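Local coordinates for periplasmic divalent cation tolerance protein (Xylella fastidiosa, PDB 2NUH) that is of unproven function but belongs to the CutA family, whose members are associated with copper ion binding and tolerance of divalent cations, at residues Leu7-Cys12 with Glu55-Ile60; Ala31-Gln36 with Leu59-Ala64. One frame throughout, in Å; residues are numbered along the deposited sequence. Where two conformers were deposited one is given.

Contact 1 (Leu7-Cys12 with Glu55-Ile60)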
ATOM      1  N   LEU A   7      -7.114  -4.442   1.132  1.00 12.78           N
ATOM      2  CA  LEU A   7      -6.532  -3.485   0.224  1.00 13.51           C
ATOM      3  C   LEU A   7      -5.974  -2.382   1.095  1.00 12.43           C
ATOM      4  O   LEU A   7      -6.715  -1.761   1.856  1.00 12.97           O
ATOM      5  CB  LEU A   7      -7.621  -2.920  -0.691  1.00 13.84           C
ATOM      6  CG  LEU A   7      -7.313  -1.944  -1.823  1.00 16.92           C
ATOM      7  CD1 LEU A   7      -6.219  -2.455  -2.731  1.00 18.03           C
ATOM      8  CD2 LEU A   7      -8.579  -1.713  -2.611  1.00 16.33           C
ATOM      9  N   ILE A   8      -4.672  -2.146   1.002  1.00 11.58           N
ATOM     10  CA  ILE A   8      -4.061  -1.069   1.769  1.00 11.78           C
ATOM     11  C   ILE A   8      -3.763   0.080   0.845  1.00 11.85           C
ATOM     12  O   ILE A   8      -3.154  -0.112  -0.197  1.00 11.58           O
ATOM     13  CB  ILE A   8      -2.747  -1.517   2.426  1.00 11.39           C
ATOM     14  CG1 ILE A   8      -3.002  -2.724   3.331  1.00 13.74           C
ATOM     15  CG2 ILE A   8      -2.119  -0.368   3.216  1.00 14.41           C
ATOM     16  CD1 ILE A   8      -1.724  -3.377   3.815  1.00 15.03           C
ATOM     17  N   PHE A   9      -4.208   1.265   1.251  1.00 11.57           N
ATOM     18  CA  PHE A   9      -3.914   2.492   0.543  1.00 11.50           C
ATOM     19  C   PHE A   9      -2.741   3.162   1.208  1.00 11.66           C
ATOM     20  O   PHE A   9      -2.703   3.305   2.420  1.00 11.79           O
ATOM     21  CB  PHE A   9      -5.117   3.431   0.592  1.00 11.61           C
ATOM     22  CG  PHE A   9      -6.309   2.921  -0.145  1.00 12.56           C
ATOM     23  CD1 PHE A   9      -6.652   3.447  -1.381  1.00 13.72           C
ATOM     24  CD2 PHE A   9      -7.102   1.924   0.397  1.00 12.90           C
ATOM     25  CE1 PHE A   9      -7.769   2.971  -2.069  1.00 15.35           C
ATOM     26  CE2 PHE A   9      -8.215   1.450  -0.275  1.00 14.27           C
ATOM     27  CZ  PHE A   9      -8.535   1.971  -1.517  1.00 14.44           C
ATOM     28  N   SER A  10      -1.784   3.582   0.397  1.00 11.22           N
ATOM     29  CA  SER A  10      -0.699   4.416   0.868  1.00 11.64           C
ATOM     30  C   SER A  10      -0.354   5.364  -0.251  1.00 11.86           C
ATOM     31  O   SER A  10      -0.831   5.198  -1.363  1.00 12.01           O
ATOM     32  CB  SER A  10       0.523   3.571   1.220  1.00 12.72           C
ATOM     33  OG  SER A  10       1.514   4.378   1.827  1.00 12.48           O
ATOM     34  N   THR A  11       0.451   6.372   0.032  1.00 11.51           N
ATOM     35  CA  THR A  11       0.976   7.206  -1.028  1.00 12.45           C
ATOM     36  C   THR A  11       2.452   7.360  -0.811  1.00 13.08           C
ATOM     37  O   THR A  11       2.931   7.220   0.317  1.00 13.79           O
ATOM     38  CB  THR A  11       0.351   8.603  -1.055  1.00 13.23           C
ATOM     39  OG1 THR A  11       0.610   9.262   0.185  1.00 14.36           O
ATOM     40  CG2 THR A  11      -1.130   8.534  -1.276  1.00 12.88           C
ATOM     41  N   CYS A  12       3.179   7.632  -1.878  1.00 13.43           N
ATOM     42  CA  CYS A  12       4.590   7.954  -1.735  1.00 15.36           C
ATOM     43  C   CYS A  12       4.909   9.116  -2.626  1.00 15.04           C
ATOM     44  O   CYS A  12       4.166   9.418  -3.550  1.00 13.95           O
ATOM     45  CB  CYS A  12       5.539   6.812  -2.089  1.00 16.78           C
ATOM     46  SG  CYS A  12       5.059   5.894  -3.506  0.50 19.45           S
ATOM     47  N   GLU A  55       2.175  12.959  -5.582  1.00 14.55           N
ATOM     48  CA  GLU A  55       2.379  11.645  -5.013  1.00 14.22           C
ATOM     49  C   GLU A  55       2.055  10.559  -6.011  1.00 13.16           C
ATOM     50  O   GLU A  55       1.511  10.810  -7.081  1.00 13.13           O
ATOM     51  CB  GLU A  55       1.490  11.462  -3.786  1.00 14.64           C
ATOM     52  CG  GLU A  55       1.817  12.390  -2.651  1.00 16.07           C
ATOM     53  CD  GLU A  55       1.229  11.903  -1.365  1.00 17.59           C
ATOM     54  OE1 GLU A  55      -0.009  11.881  -1.244  1.00 17.64           O
ATOM     55  OE2 GLU A  55       1.993  11.478  -0.484  1.00 20.28           O
ATOM     56  N   ILE A  56       2.422   9.346  -5.636  1.00 12.60           N
ATOM     57  CA  ILE A  56       1.970   8.134  -6.292  1.00 12.77           C
ATOM     58  C   ILE A  56       1.057   7.457  -5.301  1.00 12.06           C
ATOM     59  O   ILE A  56       1.417   7.307  -4.135  1.00 11.84           O
ATOM     60  CB  ILE A  56       3.148   7.194  -6.564  1.00 13.44           C
ATOM     61  CG1 ILE A  56       4.289   7.943  -7.272  1.00 15.72           C
ATOM     62  CG2 ILE A  56       2.701   5.928  -7.317  1.00 13.55           C
ATOM     63  CD1 ILE A  56       3.932   8.466  -8.621  1.00 17.93           C
ATOM     64  N   GLN A  57      -0.132   7.069  -5.746  1.00 11.09           N
ATOM     65  CA  GLN A  57      -1.046   6.344  -4.899  1.00 11.23           C
ATOM     66  C   GLN A  57      -0.737   4.870  -5.004  1.00 11.46           C
ATOM     67  O   GLN A  57      -0.561   4.350  -6.107  1.00 12.40           O
ATOM     68  CB  GLN A  57      -2.491   6.625  -5.325  1.00 11.92           C
ATOM     69  CG  GLN A  57      -3.523   5.825  -4.548  1.00 12.16           C
ATOM     70  CD  GLN A  57      -3.691   6.323  -3.144  1.00 13.54           C
ATOM     71  OE1 GLN A  57      -3.598   5.555  -2.172  1.00 15.15           O
ATOM     72  NE2 GLN A  57      -3.926   7.604  -3.016  1.00 10.26           N
ATOM     73  N   LEU A  58      -0.659   4.199  -3.861  1.00 10.97           N
ATOM     74  CA  LEU A  58      -0.443   2.768  -3.850  1.00 11.12           C
ATOM     75  C   LEU A  58      -1.693   2.056  -3.417  1.00 11.04           C
ATOM     76  O   LEU A  58      -2.421   2.523  -2.535  1.00 10.91           O
ATOM     77  CB  LEU A  58       0.682   2.380  -2.890  1.00 11.31           C
ATOM     78  CG  LEU A  58       2.054   2.998  -3.129  1.00 12.02           C
ATOM     79  CD1 LEU A  58       2.971   2.408  -2.079  1.00 15.11           C
ATOM     80  CD2 LEU A  58       2.570   2.676  -4.509  1.00 13.28           C
ATOM     81  N   LEU A  59      -1.931   0.925  -4.066  1.00 10.99           N
ATOM     82  CA  LEU A  59      -2.988   0.009  -3.690  1.00 11.63           C
ATOM     83  C   LEU A  59      -2.306  -1.316  -3.479  1.00 11.33           C
ATOM     84  O   LEU A  59      -1.844  -1.949  -4.422  1.00 11.45           O
ATOM     85  CB  LEU A  59      -4.043  -0.131  -4.793  1.00 12.29           C
ATOM     86  CG  LEU A  59      -4.915   1.059  -5.150  1.00 15.08           C
ATOM     87  CD1 LEU A  59      -5.765   0.697  -6.340  1.00 17.13           C
ATOM     88  CD2 LEU A  59      -5.800   1.426  -3.993  1.00 18.67           C
ATOM     89  N   ILE A  60      -2.230  -1.718  -2.226  1.00 11.18           N
ATOM     90  CA  ILE A  60      -1.481  -2.898  -1.844  1.00 11.64           C
ATOM     91  C   ILE A  60      -2.465  -3.997  -1.542  1.00 11.75           C
ATOM     92  O   ILE A  60      -3.345  -3.821  -0.711  1.00 12.20           O
ATOM     93  CB  ILE A  60      -0.649  -2.595  -0.606  1.00 12.11           C
ATOM     94  CG1 ILE A  60       0.374  -1.525  -0.943  1.00 11.54           C
ATOM     95  CG2 ILE A  60       0.063  -3.835  -0.116  1.00 12.91           C
ATOM     96  CD1 ILE A  60       0.842  -0.743   0.262  1.00 12.13           C
TER
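Torsions bring Thr11 and Glu55 together in the antiparallel ladder that strands 5-12 and 50-63 form within the ferredoxin-like CutA fold. Thr11 sets OG1 between its backbone N and carbonyl carbon (chi1 60°), while Glu55 turns CG beside its own N and runs extended beyond it, bringing the carboxylate where the threonine hydroxyl stands over its plane. Thr11 OG1 donates to Glu55 OE2 at 2.7 Å. Tyr80 OH also bonds to OE2 and Ser42 OG to OE1, so several hydroxyls fix the rotation of this buried acid.

Ile8-Ile60, Ser10-Leu58 and Cys12-Ile56 are the hydrogen-bonded pairs of the ladder. Their side chains face helices 15-27 and 67-77: Leu58 lies on Ile21, Ile8 on Ala70 and Ile71. At this face Ile8 CB and Ile60 CB approach to 3.8 Å.

On the other face, with Thr11, Leu7 reaches over the backbone so that CD1 lies 3.8 Å from Leu59 CB, and the Phe9 ring stands alongside the Leu59 side chain. Between the strands, Cys12 N bonds to Ile56 O at 2.9 Å, whereas Ser10 N reaches Leu58 O at 3.2 Å from above the carbonyl plane.

Contact 2 (Ala31-Gln36 with Leu59-Ala64); sequences AACVTQ and LIKTNA
Lys61 leans across from its own strand towards the neighbouring one, reaching back to the level of Thr35, and its path shows how a flexible chain can tie two neighbouring strands of an antiparallel sheet. CB lies 3.7 Å from Cys33 O, the carbonyl that accepts the backbone N-H of Lys61 itself. CG lifts off the sheet. Bends at chi2 (76°) and chi3 (78°) then direct CD, which packs on Leu7 of the adjoining strand, and after it CE back over the strand pair, with CE 4.0 Å from Thr35 OG1. At the tip, NZ donates to Thr35 OG1 at 2.7 Å and to Leu59 O at 3.2 Å.

Thr35 N donates to the same Leu59 oxygen at 2.8 Å, but the amine and the amide approach from opposite faces of the carbonyl plane, the amine well above it. Leu59 N returns a bond to Thr35 O, closing the hydrogen-bonded pair.

The face with Val34 and Ile60 is met by hydrocarbon. Val34 runs alongside Ile60, both its methyls against Ile60 CG1. Ile60 CG2 sits 3.5 Å from Ala31 CB, and Ser22 of helix 15-27 touches Val34. Further along, Ala32 N bonds to Lys61 O, at 2.9 Å.

The Lys61-Thr35 face thus mixes a polar link with aliphatic packing. With its ammonium held by a hydroxyl and a carbonyl, Lys61 would be expected to polarise Leu59 O and favour the hydroxyl lone pairs of Thr35 turning toward NZ.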
ATOM      1  N   ALA A  31       2.735  -8.730   0.424  1.00 12.32           N
ATOM      2  CA  ALA A  31       1.610  -8.362  -0.415  1.00 12.49           C
ATOM      3  C   ALA A  31       1.716  -9.200  -1.665  1.00 12.32           C
ATOM      4  O   ALA A  31       2.815  -9.536  -2.086  1.00 12.67           O
ATOM      5  CB  ALA A  31       1.673  -6.890  -0.762  1.00 12.66           C
ATOM      6  N   ALA A  32       0.575  -9.563  -2.245  1.00 12.24           N
ATOM      7  CA  ALA A  32       0.591 -10.328  -3.481  1.00 12.79           C
ATOM      8  C   ALA A  32       0.844  -9.412  -4.666  1.00 12.79           C
ATOM      9  O   ALA A  32       1.383  -9.819  -5.673  1.00 13.04           O
ATOM     10  CB  ALA A  32      -0.698 -11.035  -3.664  1.00 12.79           C
ATOM     11  N   CYS A  33       0.426  -8.164  -4.547  1.00 13.35           N
ATOM     12  CA  CYS A  33       0.623  -7.233  -5.638  1.00 13.81           C
ATOM     13  C   CYS A  33       0.463  -5.838  -5.102  1.00 12.30           C
ATOM     14  O   CYS A  33      -0.208  -5.613  -4.100  1.00 12.30           O
ATOM     15  CB  CYS A  33      -0.335  -7.537  -6.805  1.00 15.16           C
ATOM     16  SG  CYS A  33      -0.805  -6.183  -7.939  0.50 16.19           S
ATOM     17  N   VAL A  34       1.127  -4.905  -5.763  1.00 11.27           N
ATOM     18  CA  VAL A  34       0.975  -3.505  -5.415  1.00 11.03           C
ATOM     19  C   VAL A  34       0.772  -2.737  -6.693  1.00 10.79           C
ATOM     20  O   VAL A  34       1.552  -2.894  -7.643  1.00 10.61           O
ATOM     21  CB  VAL A  34       2.212  -2.954  -4.695  1.00 10.60           C
ATOM     22  CG1 VAL A  34       2.035  -1.469  -4.429  1.00 12.03           C
ATOM     23  CG2 VAL A  34       2.449  -3.705  -3.388  1.00 12.20           C
ATOM     24  N   THR A  35      -0.287  -1.932  -6.738  1.00 10.28           N
ATOM     25  CA  THR A  35      -0.540  -1.096  -7.889  1.00 10.94           C
ATOM     26  C   THR A  35      -0.231   0.340  -7.549  1.00 11.26           C
ATOM     27  O   THR A  35      -0.627   0.842  -6.499  1.00 11.51           O
ATOM     28  CB  THR A  35      -1.996  -1.241  -8.326  1.00 11.34           C
ATOM     29  OG1 THR A  35      -2.220  -2.611  -8.681  1.00 12.43           O
ATOM     30  CG2 THR A  35      -2.320  -0.352  -9.521  1.00 12.28           C
ATOM     31  N   GLN A  36       0.484   0.994  -8.451  1.00 11.47           N
ATOM     32  CA  GLN A  36       0.816   2.392  -8.308  1.00 12.99           C
ATOM     33  C   GLN A  36      -0.015   3.168  -9.286  1.00 13.60           C
ATOM     34  O   GLN A  36      -0.139   2.779 -10.451  1.00 14.32           O
ATOM     35  CB  GLN A  36       2.242   2.642  -8.748  1.00 13.63           C
ATOM     36  CG  GLN A  36       3.325   1.921  -8.073  1.00 16.63           C
ATOM     37  CD  GLN A  36       4.583   1.999  -8.908  1.00 17.80           C
ATOM     38  OE1 GLN A  36       4.953   3.067  -9.432  1.00 19.46           O
ATOM     39  NE2 GLN A  36       5.229   0.867  -9.069  1.00 18.19           N
ATOM     40  N   LEU A  59      -1.931   0.925  -4.066  1.00 10.99           N
ATOM     41  CA  LEU A  59      -2.988   0.009  -3.690  1.00 11.63           C
ATOM     42  C   LEU A  59      -2.306  -1.316  -3.479  1.00 11.33           C
ATOM     43  O   LEU A  59      -1.844  -1.949  -4.422  1.00 11.45           O
ATOM     44  CB  LEU A  59      -4.043  -0.131  -4.793  1.00 12.29           C
ATOM     45  CG  LEU A  59      -4.915   1.059  -5.150  1.00 15.08           C
ATOM     46  CD1 LEU A  59      -5.765   0.697  -6.340  1.00 17.13           C
ATOM     47  CD2 LEU A  59      -5.800   1.426  -3.993  1.00 18.67           C
ATOM     48  N   ILE A  60      -2.230  -1.718  -2.226  1.00 11.18           N
ATOM     49  CA  ILE A  60      -1.481  -2.898  -1.844  1.00 11.64           C
ATOM     50  C   ILE A  60      -2.465  -3.997  -1.542  1.00 11.75           C
ATOM     51  O   ILE A  60      -3.345  -3.821  -0.711  1.00 12.20           O
ATOM     52  CB  ILE A  60      -0.649  -2.595  -0.606  1.00 12.11           C
ATOM     53  CG1 ILE A  60       0.374  -1.525  -0.943  1.00 11.54           C
ATOM     54  CG2 ILE A  60       0.063  -3.835  -0.116  1.00 12.91           C
ATOM     55  CD1 ILE A  60       0.842  -0.743   0.262  1.00 12.13           C
ATOM     56  N   LYS A  61      -2.319  -5.139  -2.208  1.00 12.07           N
ATOM     57  CA  LYS A  61      -3.248  -6.239  -2.002  1.00 12.46           C
ATOM     58  C   LYS A  61      -2.575  -7.273  -1.123  1.00 11.87           C
ATOM     59  O   LYS A  61      -1.526  -7.796  -1.456  1.00 12.23           O
ATOM     60  CB  LYS A  61      -3.640  -6.871  -3.335  1.00 13.54           C
ATOM     61  CG  LYS A  61      -4.826  -6.220  -4.036  1.00 17.97           C
ATOM     62  CD  LYS A  61      -4.475  -4.918  -4.708  1.00 22.91           C
ATOM     63  CE  LYS A  61      -3.762  -5.138  -6.022  1.00 24.68           C
ATOM     64  NZ  LYS A  61      -3.306  -3.853  -6.587  1.00 26.61           N
ATOM     65  N   THR A  62      -3.188  -7.576   0.003  1.00 12.03           N
ATOM     66  CA  THR A  62      -2.583  -8.496   0.934  1.00 12.74           C
ATOM     67  C   THR A  62      -3.700  -9.233   1.646  1.00 13.04           C
ATOM     68  O   THR A  62      -4.840  -9.177   1.213  1.00 12.31           O
ATOM     69  CB  THR A  62      -1.623  -7.753   1.897  1.00 13.69           C
ATOM     70  OG1 THR A  62      -0.903  -8.704   2.695  1.00 15.03           O
ATOM     71  CG2 THR A  62      -2.356  -6.762   2.778  1.00 13.46           C
ATOM     72  N   ASN A  63      -3.383  -9.937   2.717  1.00 13.62           N
ATOM     73  CA  ASN A  63      -4.422 -10.573   3.500  1.00 13.85           C
ATOM     74  C   ASN A  63      -4.298 -10.216   4.963  1.00 13.40           C
ATOM     75  O   ASN A  63      -3.337  -9.568   5.368  1.00 13.31           O
ATOM     76  CB  ASN A  63      -4.450 -12.094   3.266  1.00 14.27           C
ATOM     77  CG  ASN A  63      -3.202 -12.795   3.749  1.00 15.28           C
ATOM     78  OD1 ASN A  63      -2.387 -12.206   4.452  1.00 15.00           O
ATOM     79  ND2 ASN A  63      -3.043 -14.061   3.374  1.00 16.26           N
ATOM     80  N   ALA A  64      -5.269 -10.647   5.753  1.00 13.92           N
ATOM     81  CA  ALA A  64      -5.372 -10.239   7.136  1.00 14.11           C
ATOM     82  C   ALA A  64      -4.101 -10.556   7.884  1.00 14.77           C
ATOM     83  O   ALA A  64      -3.631  -9.744   8.668  1.00 15.30           O
ATOM     84  CB  ALA A  64      -6.554 -10.933   7.812  1.00 14.47           C
TER

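Strand 50-63 is common to both contacts: contact 1 pairs it with strand 5-12 along one edge, contact 2 with strand 33-38 along the other, and their centres lie 9 Å apart. Leu59 and Ile60 belong to both. Ile60 uses its backbone N and O toward Ile8, while Leu59 turns its own toward Thr35, as expected for the middle strand of an antiparallel sheet. Side chains also bridge the two contacts. Ile8 CD1 packs on Thr62 CG2 at 3.6 Å, and Ile56 CG2 on Gln36 CB at the same distance. On the opposite face Lys61 alone links the three strands, its CD 3.6 Å from Leu7 CD1 and its NZ on Thr35.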